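Local coordinates for protein putative acetyltransferase (Nocardia farcinica, PDB 3D9W) that probably transfers acetyl groups from acetyl-coenzyme A to the nitrogen of arylamines, at residues Pro7-Asn12 and Pro197-Asp202; Tyr81-Ala86 and Val205-Val210; Arg106-Ala111 and Arg190-Thr195. One frame throughout, in Å; residues are numbered along the deposited sequence.

In the fold
The three contacts tie helix 200-212 and the strand before it to earlier parts of the chain: the N-terminal loop, helix 82-95 and strand 99-107. Contacts 1 and 2 sit on successive parts of that helix, their centres about 13 Å apart, the first at the surface and the second buried. Contact 3 pairs strand 99-107, which follows helix 82-95, with strand 188-193, which precedes helix 200-212; its centre is about 16 Å from that of contact 2, with nearest atoms about 7 Å apart, and about 22 Å from that of contact 1. H119 links contacts 2 and 3: it touches C82 of the former, V107 and Y191 of the latter, consistent with the Cys-His-Asp site of this family.

Contact 1 (Pro7-Asn12 and Pro197-Asp202); sequences PAYHWN and PQYRID
Q198 meets W11 through its backbone: the carbonyl O lies near the plane of the indole, 3.7 Å from W11 CZ2, at the ring edge. The Q198 side chain leads the other way, and its OE1 is hydrogen-bonded to T104.

Y199, at the N-cap position of helix 200-212, presents a ring face to Y9. The pair is T-shaped, with centroids 5.2 Å apart and planes at 77°, and Y9 supplies the edge. Y9 CD2 stands 3.8 Å from Y199 CZ, toward the rim of the ring instead of its middle. On the helix side, D202 N donates a weak bond to Y199 O.

R200 buries the largest area of the contact. Its CG packs obliquely on the indole, 3.4 Å from W11 CE3, and the bend at chi3 (-74°) turns the guanidinium from there to the backbone carbonyls of 7-12. R200 NE donates to H10 O at 2.9 Å, with the acceptor tilted out of the guanidinium plane. R200 NH2 adds a weak, strongly bent bond to P7 O, 2.8 Å long. N12 ND2 lies over the centre of one guanidinium face, the amide plane turned 39° from it, with no hydrogen bond between them. Nearby, a water donates to A8 O and H10 O and accepts from R200 N, 2.9 Å away.

W11 also has partners in the rest of the fold: its N is hydrogen-bonded to E94, and its ring meets A90 and F203. The arrangement thus joins the N-terminal segment 7-12 both to helix 82-95 and to the start of helix 200-212, which, as in other arylamine N-acetyltransferases, probably lies between the beta-barrel domain and the alpha/beta lid.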
loop_
_atom_site.group_PDB
_atom_site.type_symbol
_atom_site.label_atom_id
_atom_site.label_comp_id
_atom_site.label_asym_id
_atom_site.label_seq_id
_atom_site.Cartn_x
_atom_site.Cartn_y
_atom_site.Cartn_z
ATOM N N PRO A 7 7.942 -22.127 7.823
ATOM C CA PRO A 7 7.650 -21.194 6.729
ATOM C C PRO A 7 6.469 -20.280 7.032
ATOM O O PRO A 7 6.266 -19.262 6.373
ATOM C CB PRO A 7 7.379 -22.124 5.549
ATOM C CG PRO A 7 6.793 -23.345 6.211
ATOM C CD PRO A 7 7.719 -23.518 7.387
ATOM N N ALA A 8 5.695 -20.656 8.041
ATOM C CA ALA A 8 4.550 -19.874 8.449
ATOM C C ALA A 8 5.006 -18.506 8.958
ATOM O O ALA A 8 4.289 -17.510 8.836
ATOM C CB ALA A 8 3.774 -20.611 9.539
ATOM N N TYR A 9 6.206 -18.444 9.517
ATOM C CA TYR A 9 6.689 -17.184 10.048
ATOM C C TYR A 9 7.451 -16.345 9.041
ATOM O O TYR A 9 8.053 -15.330 9.406
ATOM C CB TYR A 9 7.575 -17.439 11.267
ATOM C CG TYR A 9 6.871 -18.155 12.385
ATOM C CD1 TYR A 9 6.689 -19.537 12.351
ATOM C CD2 TYR A 9 6.357 -17.449 13.464
ATOM C CE1 TYR A 9 6.006 -20.198 13.372
ATOM C CE2 TYR A 9 5.674 -18.095 14.488
ATOM C CZ TYR A 9 5.499 -19.466 14.438
ATOM O OH TYR A 9 4.792 -20.089 15.439
ATOM N N HIS A 10 7.417 -16.752 7.779
ATOM C CA HIS A 10 8.142 -16.021 6.746
ATOM C C HIS A 10 7.253 -15.581 5.589
ATOM O O HIS A 10 6.029 -15.579 5.719
ATOM C CB HIS A 10 9.313 -16.880 6.290
ATOM C CG HIS A 10 10.142 -17.381 7.429
ATOM N ND1 HIS A 10 11.249 -16.709 7.900
ATOM C CD2 HIS A 10 9.973 -18.448 8.249
ATOM C CE1 HIS A 10 11.726 -17.339 8.961
ATOM N NE2 HIS A 10 10.969 -18.396 9.193
ATOM N N TRP A 11 7.834 -15.222 4.452
ATOM C CA TRP A 11 6.986 -14.724 3.381
ATOM C C TRP A 11 6.996 -15.416 2.031
ATOM O O TRP A 11 6.824 -14.764 1.001
ATOM C CB TRP A 11 7.271 -13.238 3.218
ATOM C CG TRP A 11 7.216 -12.575 4.544
ATOM C CD1 TRP A 11 8.220 -12.497 5.471
ATOM C CD2 TRP A 11 6.054 -12.031 5.170
ATOM N NE1 TRP A 11 7.750 -11.946 6.638
ATOM C CE2 TRP A 11 6.420 -11.651 6.479
ATOM C CE3 TRP A 11 4.732 -11.826 4.755
ATOM C CZ2 TRP A 11 5.509 -11.080 7.372
ATOM C CZ3 TRP A 11 3.828 -11.256 5.645
ATOM C CH2 TRP A 11 4.219 -10.893 6.933
ATOM N N ASN A 12 7.175 -16.737 2.048
ATOM C CA ASN A 12 7.207 -17.544 0.832
ATOM C C ASN A 12 7.965 -16.892 -0.315
ATOM O O ASN A 12 7.436 -16.793 -1.421
ATOM C CB ASN A 12 5.782 -17.877 0.361
ATOM C CG ASN A 12 4.968 -18.614 1.423
ATOM O OD1 ASN A 12 5.504 -19.458 2.169
ATOM N ND2 ASN A 12 3.663 -18.311 1.491
ATOM N N PRO A 197 4.576 -8.413 16.442
ATOM C CA PRO A 197 4.979 -9.236 15.296
ATOM C C PRO A 197 3.741 -9.716 14.554
ATOM O O PRO A 197 2.834 -10.277 15.166
ATOM C CB PRO A 197 5.727 -10.391 15.954
ATOM C CG PRO A 197 6.318 -9.756 17.154
ATOM C CD PRO A 197 5.177 -8.929 17.683
ATOM N N GLN A 198 3.700 -9.490 13.244
ATOM C CA GLN A 198 2.562 -9.904 12.425
ATOM C C GLN A 198 3.017 -10.861 11.330
ATOM O O GLN A 198 4.144 -10.766 10.842
ATOM C CB GLN A 198 1.877 -8.678 11.819
ATOM C CG GLN A 198 1.177 -7.802 12.855
ATOM C CD GLN A 198 -0.149 -8.377 13.325
ATOM O OE1 GLN A 198 -1.182 -8.227 12.660
ATOM N NE2 GLN A 198 -0.128 -9.052 14.467
ATOM N N TYR A 199 2.137 -11.779 10.943
ATOM C CA TYR A 199 2.473 -12.768 9.933
ATOM C C TYR A 199 1.406 -12.941 8.851
ATOM O O TYR A 199 0.312 -12.389 8.950
ATOM C CB TYR A 199 2.744 -14.085 10.637
ATOM C CG TYR A 199 3.806 -13.955 11.703
ATOM C CD1 TYR A 199 5.152 -13.862 11.363
ATOM C CD2 TYR A 199 3.465 -13.903 13.058
ATOM C CE1 TYR A 199 6.138 -13.724 12.337
ATOM C CE2 TYR A 199 4.450 -13.761 14.045
ATOM C CZ TYR A 199 5.785 -13.676 13.672
ATOM O OH TYR A 199 6.779 -13.568 14.622
ATOM N N ARG A 200 1.732 -13.717 7.820
ATOM C CA ARG A 200 0.816 -13.939 6.715
ATOM C C ARG A 200 -0.578 -14.349 7.144
ATOM O O ARG A 200 -1.561 -13.912 6.542
ATOM C CB ARG A 200 1.406 -14.961 5.728
ATOM C CG ARG A 200 2.441 -14.330 4.798
ATOM C CD ARG A 200 2.858 -15.190 3.615
ATOM N NE ARG A 200 3.737 -16.282 4.011
ATOM C CZ ARG A 200 3.323 -17.522 4.260
ATOM N NH1 ARG A 200 2.033 -17.836 4.146
ATOM N NH2 ARG A 200 4.196 -18.449 4.639
ATOM N N ILE A 201 -0.673 -15.172 8.187
ATOM C CA ILE A 201 -1.979 -15.617 8.678
ATOM C C ILE A 201 -2.766 -14.416 9.200
ATOM O O ILE A 201 -3.983 -14.330 9.022
ATOM C CB ILE A 201 -1.853 -16.637 9.829
ATOM C CG1 ILE A 201 -0.654 -17.578 9.596
ATOM C CG2 ILE A 201 -3.144 -17.442 9.932
ATOM C CD1 ILE A 201 -0.847 -18.693 8.526
ATOM N N ASP A 202 -2.065 -13.492 9.851
ATOM C CA ASP A 202 -2.683 -12.285 10.390
ATOM C C ASP A 202 -3.166 -11.403 9.242
ATOM O O ASP A 202 -4.173 -10.711 9.369
ATOM C CB ASP A 202 -1.678 -11.503 11.229
ATOM C CG ASP A 202 -0.978 -12.369 12.242
ATOM O OD1 ASP A 202 -1.686 -13.042 13.022
ATOM O OD2 ASP A 202 0.274 -12.376 12.261
HETATM O O HOH W 1 4.273 -15.027 7.771
#

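Contact 2 (Tyr81-Ala86 and Val205-Val210); sequences YCYENA and VGNHFV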
loop_
_atom_site.group_PDB
_atom_site.type_symbol
_atom_site.label_atom_id
_atom_site.label_comp_id
_atom_site.label_asym_id
_atom_site.label_seq_id
_atom_site.Cartn_x
_atom_site.Cartn_y
_atom_site.Cartn_z
ATOM N N TYR A 81 -4.494 -3.633 -3.048
ATOM C CA TYR A 81 -4.400 -2.720 -1.924
ATOM C C TYR A 81 -3.284 -3.145 -0.970
ATOM O O TYR A 81 -2.445 -3.966 -1.333
ATOM C CB TYR A 81 -5.755 -2.560 -1.206
ATOM C CG TYR A 81 -6.500 -3.822 -0.889
ATOM C CD1 TYR A 81 -5.882 -4.866 -0.207
ATOM C CD2 TYR A 81 -7.851 -3.953 -1.226
ATOM C CE1 TYR A 81 -6.582 -6.007 0.133
ATOM C CE2 TYR A 81 -8.567 -5.088 -0.889
ATOM C CZ TYR A 81 -7.928 -6.113 -0.209
ATOM O OH TYR A 81 -8.635 -7.245 0.144
ATOM N N CYS A 82 -3.272 -2.591 0.238
ATOM C CA CYS A 82 -2.221 -2.881 1.208
ATOM C C CYS A 82 -1.718 -4.327 1.315
ATOM O O CYS A 82 -0.544 -4.596 1.068
ATOM C CB CYS A 82 -2.640 -2.382 2.592
ATOM S SG CYS A 82 -4.019 -3.279 3.363
ATOM N N TYR A 83 -2.589 -5.257 1.682
ATOM C CA TYR A 83 -2.182 -6.653 1.829
ATOM C C TYR A 83 -1.576 -7.255 0.561
ATOM O O TYR A 83 -0.534 -7.900 0.604
ATOM C CB TYR A 83 -3.374 -7.498 2.283
ATOM C CG TYR A 83 -3.876 -7.182 3.682
ATOM C CD1 TYR A 83 -3.114 -7.500 4.804
ATOM C CD2 TYR A 83 -5.112 -6.566 3.881
ATOM C CE1 TYR A 83 -3.568 -7.214 6.090
ATOM C CE2 TYR A 83 -5.576 -6.274 5.160
ATOM C CZ TYR A 83 -4.796 -6.603 6.259
ATOM O OH TYR A 83 -5.242 -6.333 7.527
ATOM N N GLU A 84 -2.237 -7.051 -0.566
ATOM C CA GLU A 84 -1.747 -7.581 -1.826
ATOM C C GLU A 84 -0.354 -7.031 -2.094
ATOM O O GLU A 84 0.575 -7.769 -2.414
ATOM C CB GLU A 84 -2.696 -7.184 -2.959
ATOM C CG GLU A 84 -4.087 -7.788 -2.850
ATOM C CD GLU A 84 -5.090 -7.129 -3.780
ATOM O OE1 GLU A 84 -5.476 -5.974 -3.515
ATOM O OE2 GLU A 84 -5.494 -7.760 -4.779
ATOM N N ASN A 85 -0.218 -5.720 -1.948
ATOM C CA ASN A 85 1.052 -5.051 -2.175
ATOM C C ASN A 85 2.146 -5.471 -1.206
ATOM O O ASN A 85 3.253 -5.801 -1.622
ATOM C CB ASN A 85 0.863 -3.539 -2.104
ATOM C CG ASN A 85 0.742 -2.908 -3.467
ATOM O OD1 ASN A 85 1.628 -3.042 -4.298
ATOM N ND2 ASN A 85 -0.352 -2.212 -3.702
ATOM N N ALA A 86 1.846 -5.458 0.086
ATOM C CA ALA A 86 2.841 -5.827 1.082
ATOM C C ALA A 86 3.260 -7.287 0.961
ATOM O O ALA A 86 4.436 -7.620 1.131
ATOM C CB ALA A 86 2.307 -5.539 2.485
ATOM N N VAL A 205 -6.526 -12.699 7.764
ATOM C CA VAL A 205 -7.688 -12.304 8.550
ATOM C C VAL A 205 -8.032 -10.872 8.162
ATOM O O VAL A 205 -9.156 -10.563 7.766
ATOM C CB VAL A 205 -7.381 -12.343 10.071
ATOM C CG1 VAL A 205 -8.556 -11.784 10.866
ATOM C CG2 VAL A 205 -7.082 -13.768 10.502
ATOM N N GLY A 206 -7.033 -10.005 8.281
ATOM C CA GLY A 206 -7.212 -8.607 7.954
ATOM C C GLY A 206 -7.732 -8.454 6.545
ATOM O O GLY A 206 -8.606 -7.625 6.282
ATOM N N ASN A 207 -7.204 -9.265 5.638
ATOM C CA ASN A 207 -7.623 -9.196 4.256
ATOM C C ASN A 207 -9.040 -9.707 4.045
ATOM O O ASN A 207 -9.765 -9.173 3.207
ATOM C CB ASN A 207 -6.674 -9.972 3.361
ATOM C CG ASN A 207 -6.982 -9.772 1.899
ATOM O OD1 ASN A 207 -6.949 -8.647 1.400
ATOM N ND2 ASN A 207 -7.292 -10.858 1.205
ATOM N N HIS A 208 -9.435 -10.736 4.789
ATOM C CA HIS A 208 -10.783 -11.275 4.654
ATOM C C HIS A 208 -11.817 -10.269 5.150
ATOM O O HIS A 208 -12.964 -10.285 4.723
ATOM C CB HIS A 208 -10.952 -12.565 5.449
ATOM C CG HIS A 208 -12.354 -13.084 5.436
ATOM N ND1 HIS A 208 -12.907 -13.701 4.333
ATOM C CD2 HIS A 208 -13.342 -13.002 6.356
ATOM C CE1 HIS A 208 -14.175 -13.978 4.575
ATOM N NE2 HIS A 208 -14.465 -13.563 5.795
ATOM N N PHE A 209 -11.404 -9.404 6.067
ATOM C CA PHE A 209 -12.288 -8.386 6.611
ATOM C C PHE A 209 -12.404 -7.219 5.636
ATOM O O PHE A 209 -13.496 -6.869 5.196
ATOM C CB PHE A 209 -11.747 -7.886 7.962
ATOM C CG PHE A 209 -12.540 -6.756 8.551
ATOM C CD1 PHE A 209 -12.264 -5.434 8.202
ATOM C CD2 PHE A 209 -13.606 -7.014 9.407
ATOM C CE1 PHE A 209 -13.049 -4.380 8.694
ATOM C CE2 PHE A 209 -14.398 -5.973 9.907
ATOM C CZ PHE A 209 -14.121 -4.649 9.550
ATOM N N VAL A 210 -11.269 -6.617 5.312
ATOM C CA VAL A 210 -11.228 -5.482 4.401
ATOM C C VAL A 210 -11.965 -5.726 3.100
ATOM O O VAL A 210 -12.661 -4.841 2.590
ATOM C CB VAL A 210 -9.774 -5.116 4.045
ATOM C CG1 VAL A 210 -9.742 -4.308 2.764
ATOM C CG2 VAL A 210 -9.146 -4.323 5.174
#
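Y81 and Y83 reach across to N207, G206 and V210 in a buried helix-helix packing, the segments of helix 82-95 and helix 200-212 running roughly antiparallel (142°) with axes 10.4 Å apart. The tyrosine rings bridge much of that spacing.

In the first shell, Y81 OH donates to N207 OD1 at 2.5 Å, approaching from above the carbonyl plane, while OD1 itself lies in the plane of the phenol at its edge. Y83 meets the same residue differently: N207 CB sits over a face of the Y83 ring, 4.2 Å from its centroid, as a CH-pi contact, and the N207 backbone N lies over that ring's rim. Farther along the phenol, Y83 OH lies beside G206 CA, where the glycine has no side chain.

V210 divides its methyls between the rings. V210 CG1 makes a CH-pi contact over the Y81 face, 4.2 Å from the centroid, whereas V210 CG2 stands at the Y83 edge, 4.1 Å from Y83 CE2.

The second shell adds partners to both rings: F218 meets Y81, F203 meets Y83 edge-to-face, and T118 of strand 117-125 touches Y83 and V210. C82, between the two tyrosines in sequence, touches H119 instead; its place at the start of this helix is consistent with the catalytic cysteine of the family.

What fixes the amide rotation is its use at both ends. N207 CG is anti to the backbone N (chi1 -173°), which carries the group forward to Y81, and while OD1 accepts the phenol hydrogen, ND2 donates to the carbonyl O of V62.

Contact 3 (Arg106-Ala111 and Arg190-Thr195); sequences RVTMGA and RYTFTT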
loop_
_atom_site.group_PDB
_atom_site.type_symbol
_atom_site.label_atom_id
_atom_site.label_comp_id
_atom_site.label_asym_id
_atom_site.label_seq_id
_atom_site.Cartn_x
_atom_site.Cartn_y
_atom_site.Cartn_z
ATOM N N ARG A 106 -3.531 1.055 12.149
ATOM C CA ARG A 106 -4.919 1.494 12.091
ATOM C C ARG A 106 -4.924 2.828 11.361
ATOM O O ARG A 106 -4.360 3.809 11.845
ATOM C CB ARG A 106 -5.491 1.715 13.492
ATOM C CG ARG A 106 -5.403 0.553 14.439
ATOM C CD ARG A 106 -5.953 0.979 15.785
ATOM N NE ARG A 106 -5.702 0.015 16.855
ATOM C CZ ARG A 106 -6.309 -1.159 16.971
ATOM N NH1 ARG A 106 -7.211 -1.542 16.079
ATOM N NH2 ARG A 106 -6.026 -1.941 17.996
ATOM N N VAL A 107 -5.543 2.870 10.193
ATOM C CA VAL A 107 -5.601 4.118 9.473
ATOM C C VAL A 107 -6.572 5.018 10.216
ATOM O O VAL A 107 -7.573 4.565 10.757
ATOM C CB VAL A 107 -6.084 3.929 8.047
ATOM C CG1 VAL A 107 -6.030 5.256 7.318
ATOM C CG2 VAL A 107 -5.225 2.900 7.345
ATOM N N THR A 108 -6.256 6.299 10.256
ATOM C CA THR A 108 -7.087 7.260 10.946
ATOM C C THR A 108 -7.405 8.407 10.007
ATOM O O THR A 108 -8.546 8.851 9.922
ATOM C CB THR A 108 -6.364 7.795 12.203
ATOM O OG1 THR A 108 -5.016 8.132 11.868
ATOM C CG2 THR A 108 -6.339 6.752 13.286
ATOM N N MET A 109 -6.388 8.881 9.297
ATOM C CA MET A 109 -6.564 9.982 8.357
ATOM C C MET A 109 -7.343 11.132 8.968
ATOM O O MET A 109 -8.317 11.599 8.391
ATOM C CB MET A 109 -7.290 9.503 7.098
ATOM C CG MET A 109 -6.421 8.663 6.199
ATOM S SD MET A 109 -4.894 9.531 5.838
ATOM C CE MET A 109 -5.561 11.077 5.074
ATOM N N GLY A 110 -6.920 11.579 10.141
ATOM C CA GLY A 110 -7.599 12.687 10.781
ATOM C C GLY A 110 -8.884 12.317 11.494
ATOM O O GLY A 110 -9.358 13.059 12.357
ATOM N N ALA A 111 -9.471 11.184 11.138
ATOM C CA ALA A 111 -10.700 10.770 11.800
ATOM C C ALA A 111 -10.453 10.559 13.306
ATOM O O ALA A 111 -9.427 10.983 13.854
ATOM C CB ALA A 111 -11.235 9.490 11.158
ATOM N N ARG A 190 -1.802 9.967 9.419
ATOM C CA ARG A 190 -2.197 8.982 8.437
ATOM C C ARG A 190 -2.738 7.786 9.209
ATOM O O ARG A 190 -3.929 7.490 9.148
ATOM C CB ARG A 190 -1.002 8.566 7.563
ATOM C CG ARG A 190 -1.357 7.524 6.502
ATOM C CD ARG A 190 -0.155 6.983 5.732
ATOM N NE ARG A 190 0.302 7.899 4.692
ATOM C CZ ARG A 190 1.077 7.544 3.669
ATOM N NH1 ARG A 190 1.483 6.283 3.549
ATOM N NH2 ARG A 190 1.444 8.446 2.764
ATOM N N TYR A 191 -1.870 7.122 9.963
ATOM C CA TYR A 191 -2.274 5.954 10.722
ATOM C C TYR A 191 -1.457 5.764 11.984
ATOM O O TYR A 191 -0.554 6.533 12.273
ATOM C CB TYR A 191 -2.129 4.707 9.848
ATOM C CG TYR A 191 -0.745 4.508 9.237
ATOM C CD1 TYR A 191 0.397 4.401 10.038
ATOM C CD2 TYR A 191 -0.581 4.423 7.853
ATOM C CE1 TYR A 191 1.659 4.220 9.470
ATOM C CE2 TYR A 191 0.674 4.242 7.282
ATOM C CZ TYR A 191 1.786 4.143 8.092
ATOM O OH TYR A 191 3.021 3.979 7.515
ATOM N N THR A 192 -1.783 4.725 12.734
ATOM C CA THR A 192 -1.040 4.403 13.940
ATOM C C THR A 192 -0.719 2.909 13.887
ATOM O O THR A 192 -1.436 2.145 13.248
ATOM C CB THR A 192 -1.863 4.659 15.210
ATOM O OG1 THR A 192 -2.937 3.708 15.286
ATOM C CG2 THR A 192 -2.417 6.067 15.211
ATOM N N PHE A 193 0.361 2.492 14.541
ATOM C CA PHE A 193 0.708 1.075 14.560
ATOM C C PHE A 193 1.533 0.678 15.771
ATOM O O PHE A 193 2.204 1.511 16.381
ATOM C CB PHE A 193 1.454 0.670 13.282
ATOM C CG PHE A 193 2.829 1.259 13.153
ATOM C CD1 PHE A 193 3.009 2.524 12.617
ATOM C CD2 PHE A 193 3.947 0.523 13.517
ATOM C CE1 PHE A 193 4.282 3.040 12.434
ATOM C CE2 PHE A 193 5.220 1.027 13.340
ATOM C CZ PHE A 193 5.394 2.287 12.798
ATOM N N THR A 194 1.462 -0.602 16.118
ATOM C CA THR A 194 2.208 -1.138 17.240
ATOM C C THR A 194 3.347 -1.961 16.673
ATOM O O THR A 194 3.453 -2.122 15.462
ATOM C CB THR A 194 1.330 -2.044 18.143
ATOM O OG1 THR A 194 0.929 -3.220 17.426
ATOM C CG2 THR A 194 0.104 -1.285 18.614
ATOM N N THR A 195 4.202 -2.484 17.538
ATOM C CA THR A 195 5.314 -3.275 17.056
ATOM C C THR A 195 5.086 -4.755 17.258
ATOM O O THR A 195 6.026 -5.547 17.292
ATOM C CB THR A 195 6.610 -2.870 17.739
ATOM O OG1 THR A 195 6.407 -2.855 19.153
ATOM C CG2 THR A 195 7.052 -1.500 17.258
#
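R106 and T192 form an antiparallel hydrogen-bonded pair, the touching parts running 154° apart. R106 N donates to T192 O at 2.6 Å, nearly in line with the carbonyl, and T192 N answers to R106 O at 2.9 Å. V107 and Y191 follow as a non-hydrogen-bonded pair with CA atoms 4.0 Å apart. Past the end of strand 99-107, R190 O accepts twice: T108 N enters in the carbonyl plane, M109 N from a direction tilted 30° out of it, each at 2.8 Å. The chain then leaves through a type I' turn, T108 to A111, closed by A111 N on T108 O.

Among the side chains, R106 and T192 share one face of the sheet, where T192 OG1 lies 3.7 Å from R106 CB. The arginine then extends beyond its partner, and NH1 is hydrogen-bonded to R115 O. V107 and Y191 occupy the other face; Y191 CB packs against V107 CA at 3.5 Å, its phenol leads away from 106-111, and OH is hydrogen-bonded to Y147 OH. T108 OG1, held between its backbone N and carbonyl carbon (chi1 46°), is hydrogen-bonded to D189, whose OD1 also takes G110 N. M109 folds back through chi2 and chi3, bringing SD to 3.8 Å from R190 CA.

R190 points away from 106-111. Its guanidinium forms a salt bridge with D136 and is hydrogen-bonded to Q181 and the carbonyls of R141 and G142, a dense set of acceptors for one buried group.

In sheet order the pairing joins the strands 99-107 and 188-193, the first and last of this eight-strand sheet in sequence, with strands 117-125 and 175-183 flanking them: the central seam of the antiparallel sheet that forms the beta-barrel domain of arylamine N-acetyltransferases.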